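Local coordinates for protein cellulase (Bacteroides salanitronis, PDB 6WQY) that probably hydrolyses internal beta-1,4-glycosidic bonds of cellulose and related plant polysaccharides, as a broad-specificity endoglucanase of glycoside hydrolase family 5, at residues L37-D42 / W345-D350; S74-V79 / N118-G123; G55-T60 / N361-E366. All blocks are in the same frame, centred on the assembly; numbering follows the deposited sequence.

How the interactions relate
In this family 5 TIM-barrel domain of a longer protein, interactions 1 and 2 lie where loops leave the strands of the parallel eight-stranded barrel, the active-site end in this family; interaction 3 joins two loops farther out. Interaction 1 joins the loops after the first and last strands, interaction 2 the exits of the second and third. The centres of interactions 1 and 2 are about 11 Å apart, and the two meet where Leu37 N probably bonds Arg76 O at 2.9 Å. The centres of interactions 1 and 3 are about 9 Å apart, and His362 ties them together, its ND1 2.7 Å from Gln40 OE1 and its NE2 2.8 Å from Asp346 OD1. Interactions 2 and 3 do not touch.

Interaction 1: residues L37-D42 / W345-D350; sequences LGNQLD and WDAGGD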
# COMPACT_ATOMS: atom_id res chain seq x y z
N LEU A 37 -5.70 5.79 -3.16
CA LEU A 37 -6.85 6.64 -2.81
C LEU A 37 -6.72 7.01 -1.33
O LEU A 37 -7.33 6.42 -0.44
CB LEU A 37 -8.13 5.86 -3.08
CG LEU A 37 -9.43 6.62 -2.85
CD1 LEU A 37 -9.60 7.74 -3.85
CD2 LEU A 37 -10.60 5.66 -2.90
N GLY A 38 -5.85 7.99 -1.05
CA GLY A 38 -5.49 8.31 0.32
C GLY A 38 -6.37 9.38 0.96
O GLY A 38 -7.02 10.18 0.29
N ASN A 39 -6.34 9.42 2.29
CA ASN A 39 -7.20 10.31 3.07
C ASN A 39 -8.65 10.20 2.62
O ASN A 39 -9.37 11.19 2.51
CB ASN A 39 -6.71 11.76 3.06
CG ASN A 39 -5.52 11.99 3.97
OD1 ASN A 39 -4.93 11.06 4.48
ND2 ASN A 39 -5.18 13.26 4.17
N GLN A 40 -9.09 8.97 2.40
CA GLN A 40 -10.39 8.66 1.81
C GLN A 40 -11.07 7.63 2.71
O GLN A 40 -11.47 7.97 3.83
CB GLN A 40 -10.21 8.26 0.35
CG GLN A 40 -11.48 8.38 -0.48
CD GLN A 40 -11.78 9.81 -0.90
OE1 GLN A 40 -10.90 10.57 -1.27
NE2 GLN A 40 -13.06 10.17 -0.86
N LEU A 41 -11.19 6.36 2.29
CA LEU A 41 -11.79 5.37 3.18
C LEU A 41 -10.90 5.07 4.38
O LEU A 41 -11.36 4.43 5.34
CB LEU A 41 -12.17 4.10 2.44
CG LEU A 41 -13.24 4.27 1.37
CD1 LEU A 41 -13.52 2.97 0.63
CD2 LEU A 41 -14.53 4.80 1.95
N ASP A 42 -9.64 5.51 4.34
CA ASP A 42 -8.76 5.45 5.50
C ASP A 42 -9.05 6.52 6.54
O ASP A 42 -8.64 6.37 7.71
CB ASP A 42 -7.27 5.52 5.08
CG ASP A 42 -6.96 6.59 4.02
OD1 ASP A 42 -7.70 6.68 3.01
OD2 ASP A 42 -5.95 7.31 4.20
N TRP A 345 1.40 7.73 -3.30
CA TRP A 345 0.51 8.12 -2.21
C TRP A 345 -0.18 9.45 -2.53
O TRP A 345 0.45 10.51 -2.50
CB TRP A 345 1.28 8.26 -0.89
CG TRP A 345 0.38 8.70 0.23
CD1 TRP A 345 0.36 9.91 0.82
CD2 TRP A 345 -0.68 7.95 0.82
NE1 TRP A 345 -0.64 9.97 1.77
CE2 TRP A 345 -1.30 8.77 1.78
CE3 TRP A 345 -1.15 6.64 0.66
CZ2 TRP A 345 -2.37 8.33 2.56
CZ3 TRP A 345 -2.22 6.21 1.41
CH2 TRP A 345 -2.81 7.05 2.35
N ASP A 346 -1.49 9.40 -2.79
CA ASP A 346 -2.27 10.59 -3.14
C ASP A 346 -3.29 10.85 -2.03
O ASP A 346 -4.39 10.28 -2.02
CB ASP A 346 -2.92 10.45 -4.51
CG ASP A 346 -3.53 11.74 -5.01
OD1 ASP A 346 -4.18 12.44 -4.21
OD2 ASP A 346 -3.36 12.05 -6.22
N ALA A 347 -2.96 11.77 -1.12
CA ALA A 347 -3.84 12.12 -0.02
C ALA A 347 -4.92 13.10 -0.44
O ALA A 347 -5.75 13.46 0.38
CB ALA A 347 -3.03 12.72 1.14
N GLY A 348 -4.92 13.56 -1.69
CA GLY A 348 -5.97 14.46 -2.13
C GLY A 348 -5.88 15.79 -1.41
O GLY A 348 -4.80 16.36 -1.20
N GLY A 349 -7.05 16.30 -1.02
CA GLY A 349 -7.11 17.67 -0.55
C GLY A 349 -7.25 18.64 -1.71
O GLY A 349 -7.63 18.27 -2.83
N ASP A 350 -6.92 19.90 -1.44
CA ASP A 350 -7.14 20.98 -2.41
C ASP A 350 -5.89 21.35 -3.20
O ASP A 350 -5.93 22.30 -3.99
CB ASP A 350 -7.72 22.23 -1.72
CG ASP A 350 -6.76 22.89 -0.76
OD1 ASP A 350 -5.58 22.50 -0.69
OD2 ASP A 350 -7.19 23.83 -0.04
O HOH W 1 -6.45 15.42 2.29
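The indole of Trp345 carries Gly38 on one face: Gly38 CA sits over the six-membered ring, 4.0 Å from the centroid of the Trp345 benzo ring, in a CH-pi contact. Ala347 N lies above the same face but nearer the rim. At the edge of the ring, close to its plane, is the carboxylate of Asp42, with OD2 of Asp42 3.7 Å from CH2 of Trp345 and the two planes 76° apart. That carboxylate is occupied by its own loop. Asp42 turns CG into the place between its backbone N and carbonyl carbon (chi1 44°), which brings the carboxylate back to the backbone NH groups of Asn39 and Gln40: OD2 of Asp42 takes Asn39 N on its syn lone pair at 2.9 Å, and OD1 of Asp42 takes Gln40 N at 2.7 Å, nearly straight (170°) but from well above the carboxylate plane.

The backbones meet at a bent bond from Gly38 N to Asp346 O, 2.9 Å long. Here the first and last strands of the TIM barrel, 34-37 and 342-346, run out side by side, and the contact continues the closure of the barrel into the loops beyond. Further along, CB of Asn39 leans against O of Ala347 at 3.3 Å while its amide lies beside the Ala347 methyl group. A water links the same pair, accepting from Asn39 ND2 at 3.1 Å and donating to Ala347 O at 2.8 Å; Asn56 ND2 also reaches that carbonyl. Within 345-350, Asp346 shapes the turn: its OD1 accepts from Gly348 N in an Asx turn and from His362 NE2, while OD2 takes Leu359 N and Trp35 NE1.

Interaction 2: residues S74-V79 / N118-G123; sequences SVRIPV and NIHHDG
With CG opposite its backbone N (chi1 -180°) and the chain extended as far as NE, Arg76 carries its guanidinium alongside the Asn118 amide and the edge of His120. In Asn118, CG is tucked between N and the carbonyl carbon (chi1 76°), and this turns the amide to face both Val79 and His120. OD1 of Asn118 receives Val79 N at 2.9 Å in a fairly straight bond, while ND2 of Asn118 donates to ND1 of His120 at 3.0 Å, the partner lying in the imidazole plane. One amide thus ties the Val79 backbone to the His120 ring and fixes the rotation of the ring.

Pro78 packs its CB over one face of that ring, 3.5 Å from the centroid of His120. The guanidinium stands 67° to the imidazole and has ND2 of Asn118 over one face, 3.5 Å from NH2 of Arg76; both are donors. NH2 makes a salt bridge to Glu170 and a hydrogen bond to Asn173; NH1 makes a salt bridge to Glu309 and a hydrogen bond to Asn36. ND2 of Asn118 also bonds Glu170. On the backbone side, His120 N reaches Val79 O at 2.8 Å, whereas the buried Asn118 N has no partner in the model. A polar network of this kind, at the C-terminal ends of neighbouring parallel strands of a TIM barrel, is consistent with the floor of a family 5 active-site cleft.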
# COMPACT_ATOMS: atom_id res chain seq x y z
N SER A 74 -3.24 0.22 -11.49
CA SER A 74 -3.74 -0.37 -10.27
C SER A 74 -3.99 0.73 -9.23
O SER A 74 -3.27 1.72 -9.19
CB SER A 74 -2.70 -1.34 -9.69
OG SER A 74 -2.35 -2.34 -10.64
N VAL A 75 -4.98 0.51 -8.37
CA VAL A 75 -5.29 1.45 -7.29
C VAL A 75 -5.30 0.72 -5.96
O VAL A 75 -6.01 -0.29 -5.80
CB VAL A 75 -6.64 2.14 -7.52
CG1 VAL A 75 -6.97 3.07 -6.38
CG2 VAL A 75 -6.62 2.90 -8.82
N ARG A 76 -4.57 1.25 -4.98
CA ARG A 76 -4.69 0.80 -3.61
C ARG A 76 -5.72 1.67 -2.91
O ARG A 76 -5.68 2.90 -2.99
CB ARG A 76 -3.33 0.87 -2.91
CG ARG A 76 -3.32 0.40 -1.46
CD ARG A 76 -1.90 0.15 -1.01
NE ARG A 76 -1.71 -0.21 0.40
CZ ARG A 76 -1.45 0.65 1.37
NH1 ARG A 76 -1.47 1.96 1.18
NH2 ARG A 76 -1.15 0.16 2.57
N ILE A 77 -6.66 1.00 -2.26
CA ILE A 77 -7.80 1.60 -1.58
C ILE A 77 -7.62 1.29 -0.10
O ILE A 77 -8.11 0.26 0.40
CB ILE A 77 -9.12 1.01 -2.11
CG1 ILE A 77 -9.27 1.20 -3.62
CG2 ILE A 77 -10.31 1.61 -1.36
CD1 ILE A 77 -10.29 0.29 -4.27
N PRO A 78 -6.92 2.13 0.65
CA PRO A 78 -6.82 1.92 2.10
C PRO A 78 -8.21 2.05 2.71
O PRO A 78 -8.97 2.96 2.37
CB PRO A 78 -5.88 3.03 2.56
CG PRO A 78 -5.72 3.95 1.46
CD PRO A 78 -6.15 3.30 0.20
N VAL A 79 -8.53 1.15 3.65
CA VAL A 79 -9.83 1.18 4.31
C VAL A 79 -9.61 1.08 5.82
O VAL A 79 -9.06 0.09 6.31
CB VAL A 79 -10.76 0.03 3.87
CG1 VAL A 79 -12.11 0.17 4.59
CG2 VAL A 79 -10.96 0.03 2.37
N ASN A 118 -7.55 -3.15 2.09
CA ASN A 118 -6.80 -3.58 3.27
C ASN A 118 -7.59 -3.27 4.55
O ASN A 118 -8.77 -2.90 4.53
CB ASN A 118 -5.39 -2.95 3.29
CG ASN A 118 -5.40 -1.48 3.68
OD1 ASN A 118 -6.47 -0.89 3.91
ND2 ASN A 118 -4.23 -0.88 3.76
N ILE A 119 -6.92 -3.50 5.68
CA ILE A 119 -7.26 -2.92 6.98
C ILE A 119 -6.19 -1.87 7.28
O ILE A 119 -5.00 -2.20 7.34
CB ILE A 119 -7.30 -4.01 8.07
CG1 ILE A 119 -8.45 -4.99 7.82
CG2 ILE A 119 -7.40 -3.36 9.45
CD1 ILE A 119 -8.51 -6.14 8.81
N HIS A 120 -6.60 -0.61 7.45
CA HIS A 120 -5.64 0.49 7.43
C HIS A 120 -5.45 1.05 8.83
O HIS A 120 -4.67 0.48 9.62
CB HIS A 120 -6.01 1.52 6.35
CG HIS A 120 -4.86 2.35 5.89
ND1 HIS A 120 -3.95 1.90 4.96
CD2 HIS A 120 -4.51 3.61 6.22
CE1 HIS A 120 -3.09 2.88 4.72
NE2 HIS A 120 -3.40 3.93 5.48
N HIS A 121 -6.09 2.17 9.20
CA HIS A 121 -5.75 2.83 10.48
C HIS A 121 -6.28 2.10 11.71
O HIS A 121 -5.94 2.50 12.83
CB HIS A 121 -6.12 4.30 10.47
CG HIS A 121 -5.24 5.12 9.59
ND1 HIS A 121 -3.87 4.95 9.53
CD2 HIS A 121 -5.54 6.13 8.74
CE1 HIS A 121 -3.38 5.83 8.68
NE2 HIS A 121 -4.36 6.56 8.18
N ASP A 122 -7.02 1.01 11.54
CA ASP A 122 -7.25 0.13 12.68
C ASP A 122 -5.95 -0.25 13.37
O ASP A 122 -5.93 -0.49 14.57
CB ASP A 122 -7.94 -1.16 12.23
CG ASP A 122 -9.28 -0.92 11.57
OD1 ASP A 122 -9.29 -0.24 10.52
OD2 ASP A 122 -10.31 -1.45 12.08
N GLY A 123 -4.86 -0.34 12.60
CA GLY A 123 -3.56 -0.66 13.13
C GLY A 123 -2.69 0.52 13.46
O GLY A 123 -1.51 0.32 13.78

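Interaction 3: residues G55-T60 / N361-E366; sequences GNAAAT and NHATGE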
# COMPACT_ATOMS: atom_id res chain seq x y z
N GLY A 55 -10.39 16.10 4.19
CA GLY A 55 -10.08 16.98 3.09
C GLY A 55 -10.54 16.56 1.72
O GLY A 55 -10.29 17.30 0.76
N ASN A 56 -11.20 15.41 1.58
CA ASN A 56 -11.69 14.95 0.29
C ASN A 56 -13.20 14.81 0.30
O ASN A 56 -13.79 14.40 1.30
CB ASN A 56 -11.08 13.60 -0.06
CG ASN A 56 -9.62 13.71 -0.36
OD1 ASN A 56 -9.23 14.48 -1.25
ND2 ASN A 56 -8.79 13.01 0.38
N ALA A 57 -13.83 15.15 -0.82
CA ALA A 57 -15.20 14.75 -1.08
C ALA A 57 -15.23 13.28 -1.48
O ALA A 57 -14.19 12.67 -1.75
CB ALA A 57 -15.83 15.64 -2.14
N ALA A 58 -16.43 12.71 -1.53
CA ALA A 58 -16.57 11.28 -1.77
C ALA A 58 -16.02 10.88 -3.13
O ALA A 58 -16.23 11.56 -4.14
CB ALA A 58 -18.05 10.89 -1.68
N ALA A 59 -15.33 9.75 -3.17
CA ALA A 59 -14.76 9.22 -4.40
C ALA A 59 -15.86 8.77 -5.35
O ALA A 59 -16.95 8.36 -4.92
CB ALA A 59 -13.82 8.06 -4.10
N THR A 60 -15.57 8.82 -6.66
CA THR A 60 -16.55 8.58 -7.70
C THR A 60 -15.97 7.73 -8.82
O THR A 60 -14.75 7.60 -8.97
CB THR A 60 -16.95 9.92 -8.34
OG1 THR A 60 -15.75 10.49 -8.90
CG2 THR A 60 -17.58 10.86 -7.33
N ASN A 361 -8.21 15.67 -8.05
CA ASN A 361 -9.34 15.82 -7.15
C ASN A 361 -10.04 14.47 -7.05
O ASN A 361 -10.39 13.86 -8.06
CB ASN A 361 -10.29 16.90 -7.69
CG ASN A 361 -11.44 17.18 -6.75
OD1 ASN A 361 -12.30 16.32 -6.56
ND2 ASN A 361 -11.47 18.36 -6.16
N HIS A 362 -10.21 13.96 -5.81
CA HIS A 362 -10.69 12.60 -5.62
C HIS A 362 -12.17 12.43 -5.96
O HIS A 362 -12.63 11.29 -6.06
CB HIS A 362 -10.46 12.15 -4.17
CG HIS A 362 -9.02 11.90 -3.83
ND1 HIS A 362 -8.67 11.20 -2.69
CD2 HIS A 362 -7.86 12.23 -4.44
CE1 HIS A 362 -7.36 11.12 -2.61
NE2 HIS A 362 -6.84 11.74 -3.66
N ALA A 363 -12.90 13.52 -6.15
CA ALA A 363 -14.31 13.44 -6.51
C ALA A 363 -14.57 13.77 -7.97
O ALA A 363 -15.42 13.12 -8.60
CB ALA A 363 -15.13 14.38 -5.63
N THR A 364 -13.90 14.78 -8.54
CA THR A 364 -14.14 15.11 -9.94
C THR A 364 -13.22 14.37 -10.89
O THR A 364 -13.53 14.27 -12.08
CB THR A 364 -13.95 16.61 -10.19
OG1 THR A 364 -12.57 16.92 -9.98
CG2 THR A 364 -14.82 17.45 -9.27
N GLY A 365 -12.09 13.88 -10.41
CA GLY A 365 -11.11 13.26 -11.27
C GLY A 365 -10.23 14.22 -12.05
O GLY A 365 -9.38 13.76 -12.82
N GLU A 366 -10.40 15.53 -11.86
CA GLU A 366 -9.57 16.48 -12.58
C GLU A 366 -8.15 16.45 -12.05
O GLU A 366 -7.91 16.36 -10.85
CB GLU A 366 -10.13 17.89 -12.42
CG GLU A 366 -11.46 18.09 -13.11
CD GLU A 366 -11.34 18.14 -14.62
OE1 GLU A 366 -10.23 18.35 -15.15
OE2 GLU A 366 -12.38 17.97 -15.30
O HOH W 2 -9.86 15.70 -3.58
O HOH W 3 -12.49 16.41 -3.11
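His362 and Ala363 bury the largest areas in this contact, and Asn56 is the main partner of the first. The Asn56 amide lies flat on the imidazole of His362, the planes only 11° apart, with OD1 of Asn56 above one face toward the rim and CG of Asn56 3.6 Å from ND1 of His362. The same OD1 accepts from a water at 2.7 Å, and that water in turn accepts from His362 N at 2.9 Å. Bonds to Asn39 O through ND2, and to Gly349 N through OD1, hold the amide flat against the ring.

Ala363 is gripped from two sides. Its CB meets CB of Ala57 at 3.8 Å and O of Ala58 at 3.4 Å. Its carbonyl oxygen receives the hydroxyl of Thr60, OG1 of Thr60 to O of Ala363 being 2.7 Å. Thr60 places OG1 between its N and carbonyl carbon (chi1 60°), and there it also accepts from Leu63 N as the N-cap of helix 61-70, so one hydroxyl joins that helix start to the loop leading to helix 371-383. Within this loop, OD1 of Asn361 takes both Ala363 N and Thr364 N, from opposite faces of its plane.

The buried carbonyl of His362 has only a CH donor here, CA of Ala59 at 3.4 Å from O of His362. The imidazole itself has an acceptor at each nitrogen, Gln40 OE1 at ND1 and the Asp346 carboxylate at NE2, which suggests that both nitrogens bear protons and that the ring is probably cationic, stabilised by that carboxylate.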